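Local coordinates for protein sgbp-b (Bacteroides uniformis, PDB 7K44) that probably binds xyloglucan at the bacterial cell surface, as a surface glycan-binding protein from a complex xyloglucan utilization locus, at residues P42-G46 with A96-L100; R61-T65 with P75-V80. One frame throughout, in Å; residues are numbered along the deposited sequence.

Contact 1 of 2, residues P42-G46 with A96-L100; sequences PVETG and APAGL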
loop_
_atom_site.group_PDB
_atom_site.type_symbol
_atom_site.label_atom_id
_atom_site.label_comp_id
_atom_site.label_asym_id
_atom_site.label_seq_id
_atom_site.Cartn_x
_atom_site.Cartn_y
_atom_site.Cartn_z
ATOM N N PRO A 42 -24.623 -14.782 3.337
ATOM C CA PRO A 42 -25.381 -14.080 4.379
ATOM C C PRO A 42 -25.690 -15.028 5.521
ATOM O O PRO A 42 -25.699 -16.240 5.322
ATOM C CB PRO A 42 -26.665 -13.683 3.660
ATOM C CG PRO A 42 -26.853 -14.757 2.646
ATOM C CD PRO A 42 -25.464 -15.102 2.170
ATOM N N VAL A 43 -25.901 -14.475 6.710
ATOM C CA VAL A 43 -26.218 -15.287 7.878
ATOM C C VAL A 43 -27.707 -15.604 7.822
ATOM O O VAL A 43 -28.547 -14.711 7.966
ATOM C CB VAL A 43 -25.844 -14.569 9.177
ATOM C CG1 VAL A 43 -26.131 -15.463 10.362
ATOM C CG2 VAL A 43 -24.367 -14.156 9.145
ATOM N N GLU A 44 -28.030 -16.868 7.591
ATOM C CA GLU A 44 -29.396 -17.361 7.555
ATOM C C GLU A 44 -29.661 -18.200 8.797
ATOM O O GLU A 44 -28.756 -18.513 9.576
ATOM C CB GLU A 44 -29.626 -18.226 6.307
ATOM C CG GLU A 44 -29.222 -17.584 4.980
ATOM C CD GLU A 44 -30.233 -16.565 4.478
ATOM O OE1 GLU A 44 -29.922 -15.842 3.506
ATOM O OE2 GLU A 44 -31.340 -16.485 5.057
ATOM N N THR A 45 -30.926 -18.559 8.989
ATOM C CA THR A 45 -31.256 -19.489 10.055
ATOM C C THR A 45 -30.396 -20.741 9.939
ATOM O O THR A 45 -30.319 -21.368 8.879
ATOM C CB THR A 45 -32.740 -19.856 9.975
ATOM O OG1 THR A 45 -33.520 -18.654 10.002
ATOM C CG2 THR A 45 -33.145 -20.738 11.159
ATOM N N GLY A 46 -29.735 -21.090 11.040
ATOM C CA GLY A 46 -28.895 -22.266 11.078
ATOM C C GLY A 46 -27.453 -22.041 10.680
ATOM O O GLY A 46 -26.638 -22.949 10.869
ATOM N N ALA A 96 -27.137 -19.890 13.904
ATOM C CA ALA A 96 -27.935 -18.671 13.960
ATOM C C ALA A 96 -29.392 -19.012 14.249
ATOM O O ALA A 96 -29.970 -19.866 13.563
ATOM C CB ALA A 96 -27.858 -17.929 12.630
ATOM N N PRO A 97 -30.018 -18.365 15.229
ATOM C CA PRO A 97 -31.438 -18.619 15.501
ATOM C C PRO A 97 -32.325 -18.083 14.387
ATOM O O PRO A 97 -31.924 -17.249 13.572
ATOM C CB PRO A 97 -31.690 -17.871 16.816
ATOM C CG PRO A 97 -30.616 -16.824 16.865
ATOM C CD PRO A 97 -29.419 -17.422 16.187
ATOM N N ALA A 98 -33.556 -18.599 14.355
ATOM C CA ALA A 98 -34.547 -18.078 13.427
ATOM C C ALA A 98 -34.961 -16.664 13.830
ATOM O O ALA A 98 -34.841 -16.254 14.991
ATOM C CB ALA A 98 -35.771 -18.993 13.382
ATOM N N GLY A 99 -35.444 -15.910 12.847
ATOM C CA GLY A 99 -35.884 -14.551 13.101
ATOM C C GLY A 99 -34.761 -13.607 13.447
ATOM O O GLY A 99 -34.950 -12.688 14.252
ATOM N N LEU A 100 -33.589 -13.815 12.855
ATOM C CA LEU A 100 -32.419 -13.022 13.194
ATOM C C LEU A 100 -32.582 -11.575 12.743
ATOM O O LEU A 100 -33.073 -11.296 11.646
ATOM C CB LEU A 100 -31.193 -13.635 12.522
ATOM C CG LEU A 100 -29.838 -13.077 12.945
ATOM C CD1 LEU A 100 -29.697 -13.097 14.451
ATOM C CD2 LEU A 100 -28.741 -13.890 12.285
HETATM O O HOH W 1 -32.514 -16.291 11.076
#

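Contact 2 of 2, residues R61-T65 with P75-V80; sequences RVYFT and PVSVEV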
loop_
_atom_site.group_PDB
_atom_site.type_symbol
_atom_site.label_atom_id
_atom_site.label_comp_id
_atom_site.label_asym_id
_atom_site.label_seq_id
_atom_site.Cartn_x
_atom_site.Cartn_y
_atom_site.Cartn_z
ATOM N N ARG A 61 -25.830 -15.479 29.336
ATOM C CA ARG A 61 -26.675 -15.370 28.160
ATOM C C ARG A 61 -25.820 -15.034 26.951
ATOM O O ARG A 61 -24.765 -14.410 27.073
ATOM C CB ARG A 61 -27.727 -14.271 28.328
ATOM C CG ARG A 61 -29.027 -14.771 28.870
ATOM C CD ARG A 61 -30.040 -13.655 29.052
ATOM N NE ARG A 61 -30.772 -13.832 30.303
ATOM C CZ ARG A 61 -31.553 -14.875 30.572
ATOM N NH1 ARG A 61 -31.728 -15.842 29.669
ATOM N NH2 ARG A 61 -32.171 -14.953 31.744
ATOM N N VAL A 62 -26.294 -15.465 25.787
ATOM C CA VAL A 62 -25.783 -15.021 24.497
ATOM C C VAL A 62 -26.988 -14.567 23.693
ATOM O O VAL A 62 -27.982 -15.296 23.601
ATOM C CB VAL A 62 -25.034 -16.153 23.767
ATOM C CG1 VAL A 62 -24.556 -15.683 22.391
ATOM C CG2 VAL A 62 -23.864 -16.628 24.606
ATOM N N TYR A 63 -26.930 -13.359 23.141
ATOM C CA TYR A 63 -28.109 -12.878 22.430
ATOM C C TYR A 63 -27.730 -11.797 21.428
ATOM O O TYR A 63 -26.721 -11.105 21.590
ATOM C CB TYR A 63 -29.193 -12.361 23.390
ATOM C CG TYR A 63 -28.781 -11.189 24.262
ATOM C CD1 TYR A 63 -28.115 -11.391 25.465
ATOM C CD2 TYR A 63 -29.072 -9.880 23.889
ATOM C CE1 TYR A 63 -27.739 -10.325 26.270
ATOM C CE2 TYR A 63 -28.700 -8.808 24.685
ATOM C CZ TYR A 63 -28.035 -9.033 25.873
ATOM O OH TYR A 63 -27.658 -7.969 26.666
ATOM N N PHE A 64 -28.556 -11.678 20.389
ATOM C CA PHE A 64 -28.521 -10.550 19.474
ATOM C C PHE A 64 -29.473 -9.475 19.979
ATOM O O PHE A 64 -30.549 -9.779 20.515
ATOM C CB PHE A 64 -28.966 -10.985 18.078
ATOM C CG PHE A 64 -28.062 -12.009 17.432
ATOM C CD1 PHE A 64 -28.237 -13.364 17.671
ATOM C CD2 PHE A 64 -27.052 -11.613 16.564
ATOM C CE1 PHE A 64 -27.411 -14.314 17.058
ATOM C CE2 PHE A 64 -26.222 -12.555 15.952
ATOM C CZ PHE A 64 -26.409 -13.907 16.208
ATOM N N THR A 65 -29.069 -8.221 19.810
ATOM C CA THR A 65 -29.850 -7.075 20.262
ATOM C C THR A 65 -29.881 -6.020 19.166
ATOM O O THR A 65 -28.936 -5.878 18.387
ATOM C CB THR A 65 -29.295 -6.480 21.565
ATOM O OG1 THR A 65 -30.177 -5.445 22.032
ATOM C CG2 THR A 65 -27.913 -5.889 21.384
ATOM N N PRO A 75 -32.260 -4.772 24.825
ATOM C CA PRO A 75 -33.246 -5.852 24.746
ATOM C C PRO A 75 -32.623 -7.140 24.230
ATOM O O PRO A 75 -31.699 -7.134 23.413
ATOM C CB PRO A 75 -34.272 -5.318 23.743
ATOM C CG PRO A 75 -33.488 -4.348 22.899
ATOM C CD PRO A 75 -32.533 -3.702 23.851
ATOM N N VAL A 76 -33.150 -8.257 24.726
ATOM C CA VAL A 76 -32.818 -9.582 24.209
ATOM C C VAL A 76 -33.677 -9.829 22.976
ATOM O O VAL A 76 -34.727 -10.477 23.053
ATOM C CB VAL A 76 -33.038 -10.660 25.289
ATOM C CG1 VAL A 76 -32.631 -12.037 24.772
ATOM C CG2 VAL A 76 -32.240 -10.333 26.515
ATOM N N SER A 77 -33.244 -9.301 21.831
ATOM C CA SER A 77 -34.055 -9.362 20.618
ATOM C C SER A 77 -34.173 -10.787 20.085
ATOM O O SER A 77 -35.269 -11.243 19.734
ATOM C CB SER A 77 -33.492 -8.418 19.552
ATOM O OG SER A 77 -33.304 -7.103 20.066
ATOM N N VAL A 78 -33.052 -11.497 19.980
ATOM C CA VAL A 78 -33.034 -12.903 19.576
ATOM C C VAL A 78 -32.005 -13.600 20.455
ATOM O O VAL A 78 -30.802 -13.354 20.316
ATOM C CB VAL A 78 -32.675 -13.096 18.092
ATOM C CG1 VAL A 78 -33.113 -14.474 17.625
ATOM C CG2 VAL A 78 -33.294 -12.019 17.226
ATOM N N GLU A 79 -32.464 -14.479 21.347
ATOM C CA GLU A 79 -31.547 -15.176 22.230
ATOM C C GLU A 79 -30.969 -16.409 21.537
ATOM O O GLU A 79 -31.620 -17.047 20.705
ATOM C CB GLU A 79 -32.241 -15.602 23.525
ATOM C CG GLU A 79 -31.275 -16.214 24.525
ATOM C CD GLU A 79 -31.858 -16.440 25.903
ATOM O OE1 GLU A 79 -33.100 -16.402 26.050
ATOM O OE2 GLU A 79 -31.056 -16.674 26.834
ATOM N N VAL A 80 -29.727 -16.725 21.882
ATOM C CA VAL A 80 -29.080 -17.973 21.497
ATOM C C VAL A 80 -29.111 -18.877 22.726
ATOM O O VAL A 80 -28.407 -18.627 23.712
ATOM C CB VAL A 80 -27.646 -17.716 21.016
ATOM C CG1 VAL A 80 -26.961 -19.033 20.670
ATOM C CG2 VAL A 80 -27.644 -16.780 19.812
HETATM O O HOH W 2 -28.528 -17.474 26.176
#

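Contact 1 of 2, residues P42-G46 with A96-L100
V43 presses one methyl into the angle between A96 and L100: its CG1 lies 3.6 Å from L100 CD2 and 3.8 Å from A96 CB. With CG1 anti to the backbone N (chi1 -178°), this branch faces the opposing loop. L49 of strand 48-54 also touches V43 and A96, extending the apolar patch. The packing is closest where A96 CB meets E44 O at 3.2 Å.

The T45 side chain shows how one residue can serve two kinds of contact. From CB it divides: CG2 runs alongside A98 and meets A98 CB at 3.9 Å, while OG1, lying beside its own N (chi1 -55°), comes near A98 CA and ends on a water 2.8 Å from OG1. That water donates to P97 O and accepts from L100 N, so one molecule ties the hydroxyl to two backbone groups of the turning segment 96-100.

A direct backbone bond completes the junction. G46 N donates to A96 O over 2.8 Å, nearly straight at 167°, arriving in the carbonyl plane on a lone pair. The positive phi of G46 suits its lack of a side chain, since a CB would be jammed against T45 O. Nearby, V43 O accepts a bond from R121 NH1.

Such a meeting of the loop between the first two strands with the loop that crosses from one sheet to the other closes one end of the domain, an arrangement consistent with an immunoglobulin-like beta sandwich.

Contact 2 of 2, residues R61-T65 with P75-V80
Y63 and E79 face each other as a non-hydrogen-bonded pair where strand 61-65 runs antiparallel to strand 78-80, the edge of one sheet in a sandwich of immunoglobulin-like topology; just beyond, S77 and V78 together oppose F64 in a classic beta bulge. Backbone bonds set the register. F64 N donates to V78 O, F64 O receives V78 N at 3.1 Å and a weak bond from S77 N, and V80 N reaches V62 O.

Charged contacts lie at the end near R61. R61 NH1 meets E79 OE2 at 3.0 Å in a salt bridge, with the carboxylate oxygen in the guanidinium plane, at its edge, and met on its syn side but 26° out of the carboxylate plane; the two flat groups are turned 69° apart. E79 gets there through an extended chain, CG anti to the backbone N, while a water 2.7 Å from OE2 also accepts from V62 N. With an alanine at E79, R61 NH1 would probably lose its carboxylate mate and that water one of its hydrogen-bond partners.

Apolar contacts divide between the two faces. Beside E79, V76, the centre of an inverse gamma turn, sets CG2 over the centre of the Y63 ring in a CH-pi contact, 4.1 Å from the centroid, while its CG1 packs on Y63 CB. On the other face V62, F64, V78 and V80 point together: V80 CG2 lies 3.7 Å from F64 CE1, and F119 meets the F64 ring edge-to-face.

A hydroxyl bond ends the pairing. T65 OG1, itself hydrogen-bonded to A67 N, donates to P75 O over 2.7 Å, on a lone pair in the carbonyl plane.

Both contacts belong to the N-terminal beta sandwich, remote from the centre of the chain, and their centres lie about 13 Å apart. Along the chain contact 2 is nested within contact 1: segment 42-46 comes first, then 61-65 and 75-80, and finally 96-100. Contact 2 pairs neighbouring strands of one sheet, whereas contact 1 joins two loops, the second of which leads from strand 91-95 of the other sheet into strand 103-110. They meet side by side, where L100 CD1 lies 3.5 Å from F64 CD1 and P97 CG approaches V78 CG1. Loop closure and edge pairing thus pack against each other, in a domain separate from the calcium site.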